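Activator of 2-hydroxyisocaproyl-CoA dehydratase (Clostridium difficile, PDB 4EHU) transfers one electron to (R)-2-hydroxyisocaproyl-CoA dehydratase as ATP is hydrolysed, activating that enzyme for the reductive branch of L-leucine fermentation. Local coordinates at residues 10-15 with 27-32; 133-138 with 167-172; 215-220 with 238-243. All coordinates share one frame; numbering follows the deposited sequence.

Contact 1. Residues 10-15 with 27-32. With ANP (phosphoaminophosphonic acid-adenylate ester), chain D.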
loop_
_atom_site.group_PDB
_atom_site.type_symbol
_atom_site.label_atom_id
_atom_site.label_comp_id
_atom_site.label_asym_id
_atom_site.label_seq_id
_atom_site.Cartn_x
_atom_site.Cartn_y
_atom_site.Cartn_z
ATOM N N SER A 10 -2.972 -11.036 -12.643
ATOM C CA SER A 10 -1.878 -10.097 -12.439
ATOM C C SER A 10 -0.555 -10.823 -12.235
ATOM O O SER A 10 0.513 -10.289 -12.520
ATOM C CB SER A 10 -2.173 -9.239 -11.213
ATOM O OG SER A 10 -2.123 -9.986 -10.006
ATOM N N THR A 11 -0.641 -12.055 -11.750
ATOM C CA THR A 11 0.483 -12.678 -11.064
ATOM C C THR A 11 0.803 -14.056 -11.606
ATOM O O THR A 11 1.969 -14.430 -11.711
ATOM C CB THR A 11 0.182 -12.800 -9.564
ATOM O OG1 THR A 11 -0.051 -11.493 -9.023
ATOM C CG2 THR A 11 1.340 -13.478 -8.820
ATOM N N ALA A 12 -0.231 -14.814 -11.956
ATOM C CA ALA A 12 -0.020 -16.142 -12.495
ATOM C C ALA A 12 -0.985 -16.448 -13.622
ATOM O O ALA A 12 -2.092 -15.910 -13.659
ATOM C CB ALA A 12 -0.171 -17.188 -11.399
ATOM N N SER A 13 -0.548 -17.319 -14.523
ATOM C CA SER A 13 -1.391 -17.788 -15.615
ATOM C C SER A 13 -1.851 -19.196 -15.315
ATOM O O SER A 13 -1.047 -20.072 -14.970
ATOM C CB SER A 13 -0.631 -17.768 -16.942
ATOM O OG SER A 13 -0.297 -16.444 -17.291
ATOM N N LYS A 14 -3.151 -19.416 -15.455
ATOM C CA LYS A 14 -3.741 -20.708 -15.140
ATOM C C LYS A 14 -4.501 -21.245 -16.335
ATOM O O LYS A 14 -5.166 -20.487 -17.043
ATOM C CB LYS A 14 -4.700 -20.584 -13.955
ATOM C CG LYS A 14 -4.017 -20.414 -12.595
ATOM C CD LYS A 14 -3.465 -18.979 -12.371
ATOM C CE LYS A 14 -4.591 -17.954 -12.193
ATOM N NZ LYS A 14 -4.108 -16.605 -11.743
ATOM N N GLY A 15 -4.402 -22.554 -16.566
ATOM C CA GLY A 15 -5.100 -23.191 -17.674
ATOM C C GLY A 15 -5.726 -24.515 -17.274
ATOM O O GLY A 15 -5.189 -25.237 -16.437
ATOM N N SER A 27 -4.333 -29.435 -16.098
ATOM C CA SER A 27 -4.326 -28.107 -15.523
ATOM C C SER A 27 -2.884 -27.681 -15.348
ATOM O O SER A 27 -1.983 -28.510 -15.306
ATOM C CB SER A 27 -5.043 -28.103 -14.186
ATOM O OG SER A 27 -4.330 -28.890 -13.241
ATOM N N GLU A 28 -2.654 -26.385 -15.261
ATOM C CA GLU A 28 -1.293 -25.903 -15.165
ATOM C C GLU A 28 -1.309 -24.484 -14.659
ATOM O O GLU A 28 -2.142 -23.673 -15.070
ATOM C CB GLU A 28 -0.603 -25.978 -16.530
ATOM C CG GLU A 28 0.862 -25.568 -16.514
ATOM C CD GLU A 28 1.719 -26.482 -15.659
ATOM O OE1 GLU A 28 1.342 -27.660 -15.479
ATOM O OE2 GLU A 28 2.768 -26.021 -15.161
ATOM N N THR A 29 -0.390 -24.187 -13.751
ATOM C CA THR A 29 -0.214 -22.832 -13.274
ATOM C C THR A 29 1.230 -22.444 -13.521
ATOM O O THR A 29 2.144 -23.210 -13.216
ATOM C CB THR A 29 -0.532 -22.735 -11.769
ATOM O OG1 THR A 29 -1.880 -23.169 -11.542
ATOM C CG2 THR A 29 -0.363 -21.307 -11.252
ATOM N N ILE A 30 1.433 -21.270 -14.101
ATOM C CA ILE A 30 2.765 -20.695 -14.225
ATOM C C ILE A 30 2.750 -19.351 -13.514
ATOM O O ILE A 30 1.857 -18.542 -13.749
ATOM C CB ILE A 30 3.157 -20.492 -15.701
ATOM C CG1 ILE A 30 3.053 -21.812 -16.468
ATOM C CG2 ILE A 30 4.557 -19.919 -15.796
ATOM C CD1 ILE A 30 4.146 -22.797 -16.143
ATOM N N SER A 31 3.729 -19.108 -12.649
ATOM C CA SER A 31 3.730 -17.917 -11.799
ATOM C C SER A 31 4.249 -16.687 -12.528
ATOM O O SER A 31 4.986 -15.882 -11.955
ATOM C CB SER A 31 4.565 -18.152 -10.542
ATOM O OG SER A 31 4.055 -19.233 -9.789
ATOM N N SER A 32 3.870 -16.567 -13.797
ATOM C CA SER A 32 4.045 -15.346 -14.569
ATOM C C SER A 32 2.685 -14.982 -15.162
ATOM O O SER A 32 2.059 -15.803 -15.834
ATOM C CB SER A 32 5.058 -15.548 -15.702
ATOM O OG SER A 32 6.303 -15.995 -15.203
HETATM P PG ANP D . -5.471 -11.206 -9.571
HETATM O O1G ANP D . -5.416 -10.429 -10.881
HETATM O O2G ANP D . -6.664 -12.127 -9.559
HETATM O O3G ANP D . -5.400 -10.335 -8.378
HETATM P PB ANP D . -3.847 -13.732 -9.978
HETATM O O1B ANP D . -2.682 -13.926 -10.912
HETATM O O2B ANP D . -5.167 -14.386 -10.392
HETATM N N3B ANP D . -3.975 -12.044 -9.618
HETATM P PA ANP D . -3.562 -15.946 -8.119
HETATM O O1A ANP D . -2.949 -16.777 -9.191
HETATM O O2A ANP D . -4.991 -16.163 -7.673
HETATM O O3A ANP D . -3.448 -14.384 -8.540
HETATM O "O5'" ANP D . -2.663 -15.925 -6.786
HETATM C "C5'" ANP D . -1.323 -15.424 -6.827
HETATM C "C4'" ANP D . -0.667 -15.673 -5.472
HETATM O "O4'" ANP D . -1.025 -16.834 -4.737
HETATM C "C3'" ANP D . 0.666 -15.097 -5.030
HETATM O "O3'" ANP D . 0.587 -13.673 -4.876
HETATM C "C2'" ANP D . 0.946 -15.871 -3.737
HETATM O "O2'" ANP D . 0.803 -15.053 -2.563
HETATM C "C1'" ANP D . -0.074 -17.009 -3.682
HETATM N N9 ANP D . 0.515 -18.342 -3.901
HETATM C C8 ANP D . 0.938 -18.860 -5.073
HETATM N N7 ANP D . 1.368 -20.135 -4.907
HETATM C C5 ANP D . 1.204 -20.430 -3.594
HETATM C C6 ANP D . 1.438 -21.596 -2.740
HETATM N N6 ANP D . 1.973 -22.717 -3.282
HETATM N N1 ANP D . 1.115 -21.498 -1.425
HETATM C C2 ANP D . 0.584 -20.389 -0.889
HETATM N N3 ANP D . 0.352 -19.282 -1.610
HETATM C C4 ANP D . 0.630 -19.255 -2.938
#

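Contact 2. Residues 133-138 with 167-172. With ANP (phosphoaminophosphonic acid-adenylate ester), chain D.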
loop_
_atom_site.group_PDB
_atom_site.type_symbol
_atom_site.label_atom_id
_atom_site.label_comp_id
_atom_site.label_asym_id
_atom_site.label_seq_id
_atom_site.Cartn_x
_atom_site.Cartn_y
_atom_site.Cartn_z
ATOM N N LEU A 133 1.692 -10.811 0.975
ATOM C CA LEU A 133 2.344 -12.045 1.423
ATOM C C LEU A 133 3.654 -12.246 0.685
ATOM O O LEU A 133 4.628 -12.674 1.275
ATOM C CB LEU A 133 1.413 -13.244 1.210
ATOM C CG LEU A 133 0.174 -13.146 2.102
ATOM C CD1 LEU A 133 -0.942 -14.102 1.623
ATOM C CD2 LEU A 133 0.535 -13.475 3.557
ATOM N N ASP A 134 3.689 -11.932 -0.608
ATOM C CA ASP A 134 4.903 -12.145 -1.377
ATOM C C ASP A 134 5.993 -11.218 -0.839
ATOM O O ASP A 134 7.152 -11.618 -0.690
ATOM C CB ASP A 134 4.659 -11.895 -2.876
ATOM C CG ASP A 134 3.622 -12.851 -3.478
ATOM O OD1 ASP A 134 3.325 -13.902 -2.870
ATOM O OD2 ASP A 134 3.101 -12.541 -4.569
ATOM N N VAL A 135 5.613 -9.985 -0.515
ATOM C CA VAL A 135 6.549 -9.017 0.060
ATOM C C VAL A 135 7.093 -9.499 1.406
ATOM O O VAL A 135 8.300 -9.429 1.661
ATOM C CB VAL A 135 5.882 -7.629 0.237
ATOM C CG1 VAL A 135 6.686 -6.761 1.170
ATOM C CG2 VAL A 135 5.725 -6.939 -1.130
ATOM N N MET A 136 6.218 -10.003 2.278
ATOM C CA MET A 136 6.660 -10.451 3.589
ATOM C C MET A 136 7.491 -11.735 3.512
ATOM O O MET A 136 8.437 -11.894 4.268
ATOM C CB MET A 136 5.457 -10.717 4.488
ATOM C CG MET A 136 4.624 -9.482 4.744
ATOM S SD MET A 136 5.605 -8.143 5.463
ATOM C CE MET A 136 4.522 -6.780 5.030
ATOM N N ALA A 137 7.119 -12.646 2.612
ATOM C CA ALA A 137 7.853 -13.908 2.473
ATOM C C ALA A 137 9.310 -13.625 2.112
ATOM O O ALA A 137 10.227 -14.289 2.614
ATOM C CB ALA A 137 7.199 -14.790 1.405
ATOM N N LYS A 138 9.514 -12.628 1.260
ATOM C CA LYS A 138 10.852 -12.239 0.833
ATOM C C LYS A 138 11.661 -11.718 2.013
ATOM O O LYS A 138 12.836 -12.047 2.171
ATOM C CB LYS A 138 10.766 -11.178 -0.270
ATOM C CG LYS A 138 12.097 -10.761 -0.875
ATOM C CD LYS A 138 11.875 -9.693 -1.944
ATOM C CE LYS A 138 13.160 -9.344 -2.691
ATOM N NZ LYS A 138 12.934 -8.312 -3.753
ATOM N N PHE A 167 4.361 0.011 5.813
ATOM C CA PHE A 167 4.582 0.174 7.249
ATOM C C PHE A 167 4.654 -1.184 7.966
ATOM O O PHE A 167 5.421 -1.346 8.918
ATOM C CB PHE A 167 3.498 1.054 7.879
ATOM C CG PHE A 167 3.516 2.480 7.399
ATOM C CD1 PHE A 167 4.719 3.145 7.182
ATOM C CD2 PHE A 167 2.333 3.157 7.164
ATOM C CE1 PHE A 167 4.742 4.466 6.744
ATOM C CE2 PHE A 167 2.345 4.486 6.717
ATOM C CZ PHE A 167 3.553 5.145 6.512
ATOM N N ALA A 168 3.877 -2.159 7.511
ATOM C CA ALA A 168 3.883 -3.485 8.135
ATOM C C ALA A 168 5.240 -4.147 7.900
ATOM O O ALA A 168 5.753 -4.851 8.767
ATOM C CB ALA A 168 2.757 -4.354 7.561
ATOM N N GLU A 169 5.819 -3.928 6.723
ATOM C CA GLU A 169 7.140 -4.487 6.437
ATOM C C GLU A 169 8.178 -4.004 7.460
ATOM O O GLU A 169 9.012 -4.779 7.930
ATOM C CB GLU A 169 7.593 -4.098 5.030
ATOM C CG GLU A 169 9.052 -4.393 4.773
ATOM C CD GLU A 169 9.435 -4.274 3.308
ATOM O OE1 GLU A 169 8.643 -3.719 2.525
ATOM O OE2 GLU A 169 10.530 -4.743 2.934
ATOM N N SER A 170 8.138 -2.724 7.802
ATOM C CA SER A 170 9.045 -2.224 8.838
ATOM C C SER A 170 8.818 -2.908 10.189
ATOM O O SER A 170 9.776 -3.173 10.919
ATOM C CB SER A 170 8.888 -0.722 8.990
ATOM O OG SER A 170 9.360 -0.072 7.827
ATOM N N GLU A 171 7.564 -3.183 10.540
ATOM C CA GLU A 171 7.305 -3.891 11.803
ATOM C C GLU A 171 7.869 -5.301 11.769
ATOM O O GLU A 171 8.396 -5.758 12.761
ATOM C CB GLU A 171 5.804 -3.965 12.151
ATOM C CG GLU A 171 5.216 -2.588 12.420
ATOM C CD GLU A 171 3.756 -2.649 12.862
ATOM O OE1 GLU A 171 3.456 -3.318 13.876
ATOM O OE2 GLU A 171 2.914 -2.030 12.187
ATOM N N VAL A 172 7.747 -5.970 10.630
ATOM C CA VAL A 172 8.224 -7.345 10.487
ATOM C C VAL A 172 9.752 -7.363 10.555
ATOM O O VAL A 172 10.338 -8.218 11.205
ATOM C CB VAL A 172 7.704 -7.983 9.173
ATOM C CG1 VAL A 172 8.435 -9.279 8.849
ATOM C CG2 VAL A 172 6.208 -8.239 9.275
HETATM P PG ANP D . -5.471 -11.206 -9.571
HETATM O O1G ANP D . -5.416 -10.429 -10.881
HETATM O O2G ANP D . -6.664 -12.127 -9.559
HETATM O O3G ANP D . -5.400 -10.335 -8.378
HETATM P PB ANP D . -3.847 -13.732 -9.978
HETATM O O1B ANP D . -2.682 -13.926 -10.912
HETATM O O2B ANP D . -5.167 -14.386 -10.392
HETATM N N3B ANP D . -3.975 -12.044 -9.618
HETATM P PA ANP D . -3.562 -15.946 -8.119
HETATM O O1A ANP D . -2.949 -16.777 -9.191
HETATM O O2A ANP D . -4.991 -16.163 -7.673
HETATM O O3A ANP D . -3.448 -14.384 -8.540
HETATM O "O5'" ANP D . -2.663 -15.925 -6.786
HETATM C "C5'" ANP D . -1.323 -15.424 -6.827
HETATM C "C4'" ANP D . -0.667 -15.673 -5.472
HETATM O "O4'" ANP D . -1.025 -16.834 -4.737
HETATM C "C3'" ANP D . 0.666 -15.097 -5.030
HETATM O "O3'" ANP D . 0.587 -13.673 -4.876
HETATM C "C2'" ANP D . 0.946 -15.871 -3.737
HETATM O "O2'" ANP D . 0.803 -15.053 -2.563
HETATM C "C1'" ANP D . -0.074 -17.009 -3.682
HETATM N N9 ANP D . 0.515 -18.342 -3.901
HETATM C C8 ANP D . 0.938 -18.860 -5.073
HETATM N N7 ANP D . 1.368 -20.135 -4.907
HETATM C C5 ANP D . 1.204 -20.430 -3.594
HETATM C C6 ANP D . 1.438 -21.596 -2.740
HETATM N N6 ANP D . 1.973 -22.717 -3.282
HETATM N N1 ANP D . 1.115 -21.498 -1.425
HETATM C C2 ANP D . 0.584 -20.389 -0.889
HETATM N N3 ANP D . 0.352 -19.282 -1.610
HETATM C C4 ANP D . 0.630 -19.255 -2.938
#

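Contact 3. Residues 215-220 with 238-243. With ANP (phosphoaminophosphonic acid-adenylate ester), chain D.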
loop_
_atom_site.group_PDB
_atom_site.type_symbol
_atom_site.label_atom_id
_atom_site.label_comp_id
_atom_site.label_asym_id
_atom_site.label_seq_id
_atom_site.Cartn_x
_atom_site.Cartn_y
_atom_site.Cartn_z
ATOM N N GLY A 215 -4.795 -18.054 -5.553
ATOM C CA GLY A 215 -3.529 -18.668 -5.181
ATOM C C GLY A 215 -3.286 -18.548 -3.676
ATOM O O GLY A 215 -2.670 -19.436 -3.085
ATOM N N VAL A 216 -3.775 -17.468 -3.065
ATOM C CA VAL A 216 -3.568 -17.256 -1.634
ATOM C C VAL A 216 -4.339 -18.285 -0.820
ATOM O O VAL A 216 -3.969 -18.585 0.321
ATOM C CB VAL A 216 -3.943 -15.821 -1.223
ATOM C CG1 VAL A 216 -3.855 -15.623 0.298
ATOM C CG2 VAL A 216 -3.019 -14.849 -1.935
ATOM N N ALA A 217 -5.392 -18.860 -1.395
ATOM C CA ALA A 217 -6.125 -19.926 -0.686
ATOM C C ALA A 217 -5.318 -21.221 -0.559
ATOM O O ALA A 217 -5.705 -22.135 0.184
ATOM C CB ALA A 217 -7.460 -20.206 -1.367
ATOM N N ARG A 218 -4.211 -21.322 -1.292
ATOM C CA ARG A 218 -3.293 -22.438 -1.105
ATOM C C ARG A 218 -2.526 -22.323 0.221
ATOM O O ARG A 218 -1.906 -23.297 0.646
ATOM C CB ARG A 218 -2.293 -22.516 -2.255
ATOM C CG ARG A 218 -2.948 -22.778 -3.593
ATOM C CD ARG A 218 -1.923 -22.729 -4.705
ATOM N NE ARG A 218 -1.017 -23.867 -4.688
ATOM C CZ ARG A 218 0.003 -23.985 -5.530
ATOM N NH1 ARG A 218 0.243 -23.024 -6.424
ATOM N NH2 ARG A 218 0.782 -25.050 -5.478
ATOM N N ASN A 219 -2.547 -21.140 0.834
ATOM C CA ASN A 219 -1.892 -20.908 2.130
ATOM C C ASN A 219 -2.861 -21.272 3.247
ATOM O O ASN A 219 -3.807 -20.543 3.509
ATOM C CB ASN A 219 -1.486 -19.430 2.226
ATOM C CG ASN A 219 -0.767 -19.113 3.513
ATOM O OD1 ASN A 219 -0.998 -19.753 4.536
ATOM N ND2 ASN A 219 0.111 -18.134 3.468
ATOM N N SER A 220 -2.641 -22.426 3.885
ATOM C CA SER A 220 -3.580 -22.921 4.890
ATOM C C SER A 220 -3.654 -21.980 6.068
ATOM O O SER A 220 -4.669 -21.942 6.740
ATOM C CB SER A 220 -3.167 -24.312 5.378
ATOM O OG SER A 220 -1.923 -24.234 6.041
ATOM N N ASP A 238 -9.922 -28.493 -3.990
ATOM C CA ASP A 238 -8.618 -29.101 -4.113
ATOM C C ASP A 238 -7.701 -28.234 -4.966
ATOM O O ASP A 238 -6.484 -28.278 -4.810
ATOM C CB ASP A 238 -8.740 -30.507 -4.726
ATOM C CG ASP A 238 -9.463 -31.481 -3.801
ATOM O OD1 ASP A 238 -9.369 -31.311 -2.565
ATOM O OD2 ASP A 238 -10.125 -32.410 -4.308
ATOM N N ILE A 239 -8.296 -27.450 -5.863
ATOM C CA ILE A 239 -7.537 -26.659 -6.845
ATOM C C ILE A 239 -7.920 -25.174 -6.810
ATOM O O ILE A 239 -8.360 -24.611 -7.805
ATOM C CB ILE A 239 -7.778 -27.183 -8.283
ATOM C CG1 ILE A 239 -9.282 -27.350 -8.549
ATOM C CG2 ILE A 239 -7.078 -28.527 -8.480
ATOM C CD1 ILE A 239 -9.643 -27.539 -10.053
ATOM N N PRO A 240 -7.744 -24.523 -5.655
ATOM C CA PRO A 240 -8.303 -23.171 -5.487
ATOM C C PRO A 240 -7.779 -22.132 -6.467
ATOM O O PRO A 240 -8.513 -21.227 -6.840
ATOM C CB PRO A 240 -7.863 -22.780 -4.063
ATOM C CG PRO A 240 -6.645 -23.649 -3.815
ATOM C CD PRO A 240 -6.951 -24.953 -4.484
ATOM N N GLN A 241 -6.528 -22.251 -6.887
ATOM C CA GLN A 241 -5.941 -21.260 -7.795
ATOM C C GLN A 241 -6.473 -21.403 -9.230
ATOM O O GLN A 241 -6.298 -20.514 -10.054
ATOM C CB GLN A 241 -4.415 -21.395 -7.797
ATOM C CG GLN A 241 -3.704 -20.238 -8.483
ATOM C CD GLN A 241 -2.212 -20.287 -8.263
ATOM O OE1 GLN A 241 -1.664 -21.318 -7.841
ATOM N NE2 GLN A 241 -1.540 -19.171 -8.531
ATOM N N LEU A 242 -7.145 -22.516 -9.498
ATOM C CA LEU A 242 -7.570 -22.865 -10.851
ATOM C C LEU A 242 -9.066 -22.704 -11.120
ATOM O O LEU A 242 -9.528 -23.070 -12.215
ATOM C CB LEU A 242 -7.183 -24.321 -11.126
ATOM C CG LEU A 242 -5.695 -24.557 -11.404
ATOM C CD1 LEU A 242 -5.324 -26.006 -11.129
ATOM C CD2 LEU A 242 -5.331 -24.156 -12.839
ATOM N N THR A 243 -9.831 -22.182 -10.163
ATOM C CA THR A 243 -11.283 -22.151 -10.348
ATOM C C THR A 243 -11.711 -21.203 -11.462
ATOM O O THR A 243 -12.754 -21.418 -12.103
ATOM C CB THR A 243 -12.027 -21.768 -9.061
ATOM O OG1 THR A 243 -11.427 -20.610 -8.486
ATOM C CG2 THR A 243 -11.944 -22.923 -8.031
HETATM P PG ANP D . -5.471 -11.206 -9.571
HETATM O O1G ANP D . -5.416 -10.429 -10.881
HETATM O O2G ANP D . -6.664 -12.127 -9.559
HETATM O O3G ANP D . -5.400 -10.335 -8.378
HETATM P PB ANP D . -3.847 -13.732 -9.978
HETATM O O1B ANP D . -2.682 -13.926 -10.912
HETATM O O2B ANP D . -5.167 -14.386 -10.392
HETATM N N3B ANP D . -3.975 -12.044 -9.618
HETATM P PA ANP D . -3.562 -15.946 -8.119
HETATM O O1A ANP D . -2.949 -16.777 -9.191
HETATM O O2A ANP D . -4.991 -16.163 -7.673
HETATM O O3A ANP D . -3.448 -14.384 -8.540
HETATM O "O5'" ANP D . -2.663 -15.925 -6.786
HETATM C "C5'" ANP D . -1.323 -15.424 -6.827
HETATM C "C4'" ANP D . -0.667 -15.673 -5.472
HETATM O "O4'" ANP D . -1.025 -16.834 -4.737
HETATM C "C3'" ANP D . 0.666 -15.097 -5.030
HETATM O "O3'" ANP D . 0.587 -13.673 -4.876
HETATM C "C2'" ANP D . 0.946 -15.871 -3.737
HETATM O "O2'" ANP D . 0.803 -15.053 -2.563
HETATM C "C1'" ANP D . -0.074 -17.009 -3.682
HETATM N N9 ANP D . 0.515 -18.342 -3.901
HETATM C C8 ANP D . 0.938 -18.860 -5.073
HETATM N N7 ANP D . 1.368 -20.135 -4.907
HETATM C C5 ANP D . 1.204 -20.430 -3.594
HETATM C C6 ANP D . 1.438 -21.596 -2.740
HETATM N N6 ANP D . 1.973 -22.717 -3.282
HETATM N N1 ANP D . 1.115 -21.498 -1.425
HETATM C C2 ANP D . 0.584 -20.389 -0.889
HETATM N N3 ANP D . 0.352 -19.282 -1.610
HETATM C C4 ANP D . 0.630 -19.255 -2.938
#

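Contact 1. Residues 10-15 with 27-32
Lys14 and Thr29 lie side by side on one face of a beta hairpin, where strands 13-19 and 23-30 run antiparallel. Strand 13-19 leaves the first phosphate-binding loop of the actin-like ATPase fold and pairs with strand 23-30. Ser13 and Ile30 form a hydrogen-bonded pair, with Ser13 N to Ile30 O at 2.8 Å and a bond back from Ile30 N to Ser13 O. Gly15 and Glu28 repeat the pattern. Lys14 and Thr29, between them, form a non-hydrogen-bonded pair.

The Lys14 side chain starts at CB, which has the Glu28 carbonyl oxygen as a distant neighbour. CG rests 3.6 Å from Thr29 OG1. CD passes the Thr29 methyl CG2. The chain bends twice, at chi2 76° and chi3 70°, and this turns it back along the face toward the nucleotide. CE then approaches O1A of the ATP analogue ANP. NZ ends between two phosphates, with O2B and O1A both accepting from it. Its third bond goes back to Ala12 O. That donor sits above the carbonyl plane.

The loop before the strand supplies backbone N-H groups. Thr11 N and Ala12 N both donate to ANP O1B, and Ser10 N donates to O1G. Together with the lysine they probably offset part of the phosphate charge, with a magnesium ion nearby. Ser13 is on the other face with Ile30, against Val42 of helix 38-50. Its OG gives a hydrogen bond to Ser32 O, 2.8 Å away and in the carbonyl plane. In the loop, Ser10 OG accepts a hydrogen bond from the bridging N3B of ANP at 2.8 Å.

Contact 2. Residues 133-138 with 167-172
Met136 carries most of this contact between two helical segments. Its CG stands anti to the carbonyl carbon, and a bend at chi2 (-57°) swings the sulfur across to segment 167-172. SD lies 3.9 Å from Val172 CG2, and the two side chains cross obliquely. The methyl CE sits 3.9 Å from Ala168 CB and 3.6 Å from the backbone N of Glu169. Val135 adds a smaller touch. Its CG1, anti to the backbone N at chi1 164°, approaches Glu169 OE1 at 3.9 Å. The glutamate chain is extended and crosses the valine at about a right angle.

The segments belong to helices 130-140 and 165-177 of the actin-like ATPase fold. Helix 165-177 begins just after the [4Fe-4S] cluster ligand Cys164, so the contact joins a nucleotide-binding helix to a cluster-side one. The segment axes approach to 10.5 Å and point the same general way, 25° apart. No hydrogen bond joins the segments, so the contact is side-chain packing. Ile189 of helix 182-204 also packs on Met136.

The Asp134 carboxylate takes both ribose hydroxyls of ANP: O2' donates to OD1 and O3' donates to OD2, each at 2.8 Å. Ser170 OG is hydrogen-bonded to Arg131 of the second subunit.

Contact 3. Residues 215-220 with 238-243
Gly215 and Gln241 bring two loops together, with their CA atoms 4.4 Å apart. Segment 215-220 follows strand 210-213 and makes a short 3-10 turn at 216-218. Segment 238-243 leads into helix 243-261. No backbone hydrogen bond joins the two segments, but the Pro240 backbone is hydrogen-bonded to that of Gly214, just before the first segment.

Ala217 CB meets Pro240 CB at 3.7 Å. The proline CG lies against Arg218 CG, the side chains crossing at about a right angle. The Gln241 chain is extended, with CG anti to the backbone N (chi1 -168°). This carries its CG past Gly215 CA and its amide up to the nucleotide. OE1 accepts a bent hydrogen bond from Arg218 NH1 at 2.9 Å. OE1 is tilted 26° from the guanidinium plane. NE2 donates almost straight to ANP O1A at 2.9 Å.

The arginine bends at chi3 (71°), with CD over one adenine face and the guanidinium on that same side, at the amino-group end. ANP N6 sits 3.2 Å above the guanidinium plane, over its centre. Gly215 N donates to O2A at 2.8 Å.

This is the adenine and alpha-phosphate side of the pocket in the actin-like ATPase fold. The partners are consistent with the Gln241 oxygen facing the arginine and the nitrogen the phosphate; a sodium ion also lies nearby. The bond from Arg218 probably polarises the amide and strengthens NE2 as a donor.

All three contacts meet at one ANP molecule, and each grips a different part of it, with an overlap at the alpha-phosphate. Contact 1 holds the phosphate chain, contact 2 the ribose hydroxyls, and contact 3 the alpha-phosphate and adenine. Contacts 1 and 3 have centres 12 Å apart and touch directly: Lys14 CG lies 3.4 Å from Gln241 O, and Ala12 CB lies 3.7 Å from Gln241 NE2. Both also reach the same oxygen, O1A. Contact 2 stands about 24 Å from contact 1, centre to centre, and does not touch it. It meets contact 3 where Leu133 CD1 packs on Val216 CG1. The Ala168 side chain of contact 2 is about 8 Å from the iron-sulfur cluster.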